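Local atomic coordinates of YfkN protein (Bacillus subtilis subsp. subtilis, PDB entry 3GVE), a protein that belongs to the calcineurin-like phosphoesterase family and holds a manganese(II) and a magnesium ion side by side in a two-metal centre. Residues 27-32 against 67-72; 43-48 against 315-320. All blocks are in the same frame, centred on the assembly; numbering follows the deposited sequence. Where two conformers were deposited one is given.

In the fold
Both contacts lie where segments distant in sequence meet near the C-terminal helix 322-340. Interaction 1 (27-32 with 67-72) sets strand 27-28 and the turn that follows it against the loop and first turn of helix 70-85; interaction 2 (43-48 with 315-320) sets helix 40-53 against the loop that leads into helix 322-340. Their centres are about 20 Å apart and their nearest atoms about 7 Å, so they do not touch, and their segments alternate along the chain. Interaction 1 is the one near the metals: the residue position of G68 lies about 8 Å from the manganese ion and about 11 Å from the magnesium ion, and Q67 O is hydrogen-bonded to ND1 of H21, a manganese ligand.

Interaction 1 of 2, residues 27-32 against 67-72; sequences YDYYSD and QGNPLG
Y29 and Y30 both place CG anti to their own carbonyl carbon (chi1 -67° and -45°), and from consecutive positions their rings reach P70 by different routes. The CB of Y29 packs on P70 CG at 3.7 Å, the two side chains running past each other in opposite directions, while its ring continues to L71, where Y29 OH lies 3.5 Å from L71 CD1. The amide of N69 stands at the edge of the Y29 ring, its plane turned 85° from that of the ring. Y30 comes in obliquely: its CZ is 3.7 Å from P70 CD, and its OH is 3.3 Å from G68 O at an angle too poor for a hydrogen bond. No hydrogen bond joins the segments. The Y29 hydroxyl instead bonds to H332. Within 27-32, D28 OD1 accepts from Y30 N (3.0 Å), an Asx turn that spans both ring-bearing residues. Y27 CD2 lies over one face of the Y29 ring. N69 occupies the N-cap position of helix 70-85, and helix 322-340 lines the contact, with T335 against Y29 and V339 against P70; strand 27-28 pairs antiparallel with 33-34.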
loop_
_atom_site.group_PDB
_atom_site.type_symbol
_atom_site.label_atom_id
_atom_site.label_comp_id
_atom_site.label_asym_id
_atom_site.label_seq_id
_atom_site.Cartn_x
_atom_site.Cartn_y
_atom_site.Cartn_z
ATOM N N TYR A 27 9.108 3.402 -10.032
ATOM C CA TYR A 27 8.092 4.365 -10.457
ATOM C C TYR A 27 6.795 4.231 -9.664
ATOM O O TYR A 27 6.278 3.141 -9.475
ATOM C CB TYR A 27 7.805 4.182 -11.953
ATOM C CG TYR A 27 7.216 5.420 -12.603
ATOM C CD1 TYR A 27 8.040 6.432 -13.082
ATOM C CD2 TYR A 27 5.846 5.587 -12.709
ATOM C CE1 TYR A 27 7.507 7.564 -13.658
ATOM C CE2 TYR A 27 5.309 6.722 -13.301
ATOM C CZ TYR A 27 6.157 7.694 -13.764
ATOM O OH TYR A 27 5.656 8.844 -14.332
ATOM N N ASP A 28 6.277 5.370 -9.222
ATOM C CA ASP A 28 5.002 5.472 -8.535
ATOM C C ASP A 28 3.957 5.934 -9.551
ATOM O O ASP A 28 3.950 7.088 -9.954
ATOM C CB ASP A 28 5.135 6.489 -7.377
ATOM C CG ASP A 28 3.821 6.781 -6.676
ATOM O OD1 ASP A 28 2.825 6.140 -6.956
ATOM O OD2 ASP A 28 3.809 7.681 -5.830
ATOM N N TYR A 29 3.084 5.035 -9.974
ATOM C CA TYR A 29 2.069 5.378 -10.967
ATOM C C TYR A 29 0.980 6.296 -10.420
ATOM O O TYR A 29 0.302 6.946 -11.193
ATOM C CB TYR A 29 1.400 4.133 -11.577
ATOM C CG TYR A 29 2.331 3.280 -12.431
ATOM C CD1 TYR A 29 2.735 3.700 -13.692
ATOM C CD2 TYR A 29 2.817 2.066 -11.956
ATOM C CE1 TYR A 29 3.590 2.940 -14.450
ATOM C CE2 TYR A 29 3.663 1.305 -12.713
ATOM C CZ TYR A 29 4.049 1.744 -13.961
ATOM O OH TYR A 29 4.905 0.991 -14.720
ATOM N N TYR A 30 0.800 6.305 -9.106
ATOM C CA TYR A 30 -0.235 7.133 -8.482
ATOM C C TYR A 30 0.185 8.593 -8.423
ATOM O O TYR A 30 -0.550 9.424 -8.928
ATOM C CB TYR A 30 -0.604 6.614 -7.091
ATOM C CG TYR A 30 -0.784 5.114 -7.063
ATOM C CD1 TYR A 30 0.178 4.317 -6.514
ATOM C CD2 TYR A 30 -1.910 4.507 -7.601
ATOM C CE1 TYR A 30 0.044 2.945 -6.497
ATOM C CE2 TYR A 30 -2.050 3.124 -7.589
ATOM C CZ TYR A 30 -1.067 2.360 -7.029
ATOM O OH TYR A 30 -1.176 0.997 -6.987
ATOM N N SER A 31 1.381 8.943 -7.969
ATOM C CA SER A 31 1.850 10.315 -8.049
ATOM C C SER A 31 2.372 10.644 -9.454
ATOM O O SER A 31 2.570 11.788 -9.809
ATOM C CB SER A 31 2.913 10.534 -6.998
ATOM O OG SER A 31 4.027 9.750 -7.274
ATOM N N ASP A 32 2.576 9.633 -10.322
ATOM C CA ASP A 32 3.081 9.696 -11.683
ATOM C C ASP A 32 4.473 10.289 -11.664
ATOM O O ASP A 32 4.766 11.261 -12.338
ATOM C CB ASP A 32 2.131 10.490 -12.591
ATOM C CG ASP A 32 2.248 10.114 -14.057
ATOM O OD1 ASP A 32 3.192 9.428 -14.455
ATOM O OD2 ASP A 32 1.348 10.515 -14.816
ATOM N N GLN A 67 0.482 -8.622 -9.357
ATOM C CA GLN A 67 -0.627 -7.752 -8.979
ATOM C C GLN A 67 -0.176 -6.722 -7.962
ATOM O O GLN A 67 0.678 -6.989 -7.144
ATOM C CB GLN A 67 -1.739 -8.602 -8.361
ATOM C CG GLN A 67 -3.041 -7.843 -8.099
ATOM C CD GLN A 67 -3.064 -7.032 -6.799
ATOM O OE1 GLN A 67 -3.863 -6.112 -6.654
ATOM N NE2 GLN A 67 -2.232 -7.386 -5.867
ATOM N N GLY A 68 -0.771 -5.543 -8.021
ATOM C CA GLY A 68 -0.597 -4.557 -6.972
ATOM C C GLY A 68 -0.592 -3.104 -7.403
ATOM O O GLY A 68 -0.892 -2.223 -6.626
ATOM N N ASN A 69 -0.227 -2.858 -8.653
ATOM C CA ASN A 69 -0.165 -1.491 -9.178
ATOM C C ASN A 69 -0.828 -1.388 -10.556
ATOM O O ASN A 69 -1.329 -2.364 -11.049
ATOM C CB ASN A 69 1.266 -0.927 -9.131
ATOM C CG ASN A 69 2.209 -1.547 -10.160
ATOM O OD1 ASN A 69 3.421 -1.350 -10.104
ATOM N ND2 ASN A 69 1.662 -2.249 -11.106
ATOM N N PRO A 70 -0.841 -0.210 -11.175
ATOM C CA PRO A 70 -1.512 -0.081 -12.476
ATOM C C PRO A 70 -0.865 -0.857 -13.630
ATOM O O PRO A 70 -1.546 -1.126 -14.588
ATOM C CB PRO A 70 -1.493 1.435 -12.724
ATOM C CG PRO A 70 -1.587 1.994 -11.351
ATOM C CD PRO A 70 -0.689 1.105 -10.523
ATOM N N LEU A 71 0.404 -1.228 -13.524
ATOM C CA LEU A 71 1.024 -2.062 -14.551
ATOM C C LEU A 71 0.403 -3.462 -14.544
ATOM O O LEU A 71 0.114 -4.013 -15.584
ATOM C CB LEU A 71 2.546 -2.119 -14.377
ATOM C CG LEU A 71 3.261 -2.894 -15.485
ATOM C CD1 LEU A 71 4.604 -2.264 -15.844
ATOM C CD2 LEU A 71 3.404 -4.371 -15.160
ATOM N N GLY A 72 0.162 -4.003 -13.357
ATOM C CA GLY A 72 -0.525 -5.275 -13.239
ATOM C C GLY A 72 -1.948 -5.195 -13.765
ATOM O O GLY A 72 -2.437 -6.125 -14.380
#

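Interaction 2 of 2, residues 43-48 against 315-320; sequences TAQLIQ and GNVTSR
Helix 40-53 meets the irregular segment 315-320, part of the connection between strand 300-312 and helix 322-340, through two consecutive helical side chains, Q45 and L46, that pack on the methyl branches of V317. V317 CG1, anti to the backbone N (chi1 178°), is the main partner of Q45 and lies 3.8 Å from Q45 CG; the two side chains cross at about a right angle. V317 CG2 is also reached by Q45 CB and meets L46, with 3.6 Å to L46 CD2, and the same leucine methyl also meets N316 CB at 3.8 Å. The valine is thus fitted against neighbouring positions of one helix, and Q45 and V317 are the nearest CA pair, 6.5 Å apart.

Strand 300-312 is an outermost strand of the four-stranded mixed sheet in this chain, and its E311 touches both L46 and N316, so the apolar part of the contact lies beside the sheet edge. Further along the segment the contact becomes polar. The chain of Q45 bends at chi2 (-70°), which carries its amide toward S319: Q45 NE2 gives a weak hydrogen bond to S319 OG, 3.4 Å long and bent to 136° at the hydrogen. The other end of that amide is held more firmly from outside, Q45 OE1 accepting from N321 ND2, and the two bonds together would limit rotation of the group. N316 ND2 bonds to S312 O, while R320 points its CB away from 43-48, though its side chain touches A41 earlier in the helix, and its NH2 forms salt bridges with E34 and D26.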
loop_
_atom_site.group_PDB
_atom_site.type_symbol
_atom_site.label_atom_id
_atom_site.label_comp_id
_atom_site.label_asym_id
_atom_site.label_seq_id
_atom_site.Cartn_x
_atom_site.Cartn_y
_atom_site.Cartn_z
ATOM N N THR A 43 16.420 -3.647 -7.901
ATOM C CA THR A 43 16.816 -4.910 -7.269
ATOM C C THR A 43 17.710 -5.743 -8.185
ATOM O O THR A 43 18.606 -6.421 -7.720
ATOM C CB THR A 43 15.583 -5.761 -6.876
ATOM O OG1 THR A 43 14.478 -4.907 -6.594
ATOM C CG2 THR A 43 15.887 -6.659 -5.664
ATOM N N ALA A 44 17.444 -5.668 -9.482
ATOM C CA ALA A 44 18.193 -6.419 -10.472
ATOM C C ALA A 44 19.675 -6.032 -10.496
ATOM O O ALA A 44 20.485 -6.805 -10.931
ATOM C CB ALA A 44 17.549 -6.262 -11.855
ATOM N N GLN A 45 20.005 -4.842 -9.997
ATOM C CA GLN A 45 21.400 -4.437 -9.897
ATOM C C GLN A 45 22.087 -5.235 -8.801
ATOM O O GLN A 45 23.218 -5.622 -8.969
ATOM C CB GLN A 45 21.530 -2.924 -9.658
ATOM C CG GLN A 45 20.892 -2.055 -10.747
ATOM C CD GLN A 45 21.627 -2.087 -12.063
ATOM O OE1 GLN A 45 21.817 -3.119 -12.654
ATOM N NE2 GLN A 45 22.011 -0.910 -12.539
ATOM N N LEU A 46 21.380 -5.506 -7.702
ATOM C CA LEU A 46 21.915 -6.398 -6.667
ATOM C C LEU A 46 22.043 -7.830 -7.180
ATOM O O LEU A 46 22.980 -8.528 -6.852
ATOM C CB LEU A 46 21.043 -6.401 -5.410
ATOM C CG LEU A 46 20.911 -5.078 -4.662
ATOM C CD1 LEU A 46 19.977 -5.255 -3.459
ATOM C CD2 LEU A 46 22.272 -4.556 -4.211
ATOM N N ILE A 47 21.069 -8.256 -7.975
ATOM C CA ILE A 47 21.101 -9.605 -8.545
ATOM C C ILE A 47 22.391 -9.777 -9.376
ATOM O O ILE A 47 23.088 -10.758 -9.249
ATOM C CB ILE A 47 19.830 -9.902 -9.403
ATOM C CG1 ILE A 47 18.576 -9.969 -8.502
ATOM C CG2 ILE A 47 20.021 -11.181 -10.236
ATOM C CD1 ILE A 47 17.250 -10.031 -9.231
ATOM N N GLN A 48 22.668 -8.809 -10.244
ATOM C CA GLN A 48 23.842 -8.847 -11.106
ATOM C C GLN A 48 25.109 -8.892 -10.260
ATOM O O GLN A 48 25.996 -9.687 -10.512
ATOM C CB GLN A 48 23.888 -7.630 -12.039
ATOM C CG GLN A 48 25.047 -7.719 -13.036
ATOM C CD GLN A 48 25.083 -6.586 -14.018
ATOM O OE1 GLN A 48 24.055 -6.116 -14.493
ATOM N NE2 GLN A 48 26.288 -6.164 -14.361
ATOM N N GLY A 315 21.582 2.557 -0.771
ATOM C CA GLY A 315 23.011 2.606 -0.504
ATOM C C GLY A 315 23.896 1.687 -1.328
ATOM O O GLY A 315 25.112 1.797 -1.304
ATOM N N ASN A 316 23.276 0.754 -2.029
ATOM C CA ASN A 316 23.999 -0.215 -2.823
ATOM C C ASN A 316 23.693 -0.086 -4.304
ATOM O O ASN A 316 24.438 -0.579 -5.126
ATOM C CB ASN A 316 23.681 -1.622 -2.326
ATOM C CG ASN A 316 24.175 -1.850 -0.931
ATOM O OD1 ASN A 316 25.356 -1.694 -0.673
ATOM N ND2 ASN A 316 23.280 -2.181 -0.024
ATOM N N VAL A 317 22.581 0.562 -4.629
ATOM C CA VAL A 317 22.118 0.717 -6.000
ATOM C C VAL A 317 21.754 2.167 -6.262
ATOM O O VAL A 317 21.054 2.776 -5.480
ATOM C CB VAL A 317 20.841 -0.134 -6.258
ATOM C CG1 VAL A 317 20.315 0.072 -7.685
ATOM C CG2 VAL A 317 21.103 -1.606 -5.971
ATOM N N THR A 318 22.203 2.698 -7.387
ATOM C CA THR A 318 21.902 4.094 -7.705
ATOM C C THR A 318 21.266 4.299 -9.078
ATOM O O THR A 318 20.963 5.428 -9.443
ATOM C CB THR A 318 23.141 4.979 -7.583
ATOM O OG1 THR A 318 24.080 4.565 -8.564
ATOM C CG2 THR A 318 23.763 4.837 -6.221
ATOM N N SER A 319 21.072 3.226 -9.838
ATOM C CA SER A 319 20.472 3.334 -11.168
ATOM C C SER A 319 19.626 2.125 -11.558
ATOM O O SER A 319 19.642 1.118 -10.879
ATOM C CB SER A 319 21.548 3.543 -12.232
ATOM O OG SER A 319 22.432 2.458 -12.269
ATOM N N ARG A 320 18.915 2.241 -12.674
ATOM C CA ARG A 320 18.083 1.168 -13.191
ATOM C C ARG A 320 18.883 0.197 -14.036
ATOM O O ARG A 320 19.710 0.570 -14.835
ATOM C CB ARG A 320 16.955 1.713 -14.078
ATOM C CG ARG A 320 15.734 2.225 -13.380
ATOM C CD ARG A 320 14.754 2.819 -14.383
ATOM N NE ARG A 320 15.279 4.015 -15.014
ATOM C CZ ARG A 320 15.188 5.242 -14.518
ATOM N NH1 ARG A 320 15.714 6.246 -15.181
ATOM N NH2 ARG A 320 14.596 5.476 -13.378
#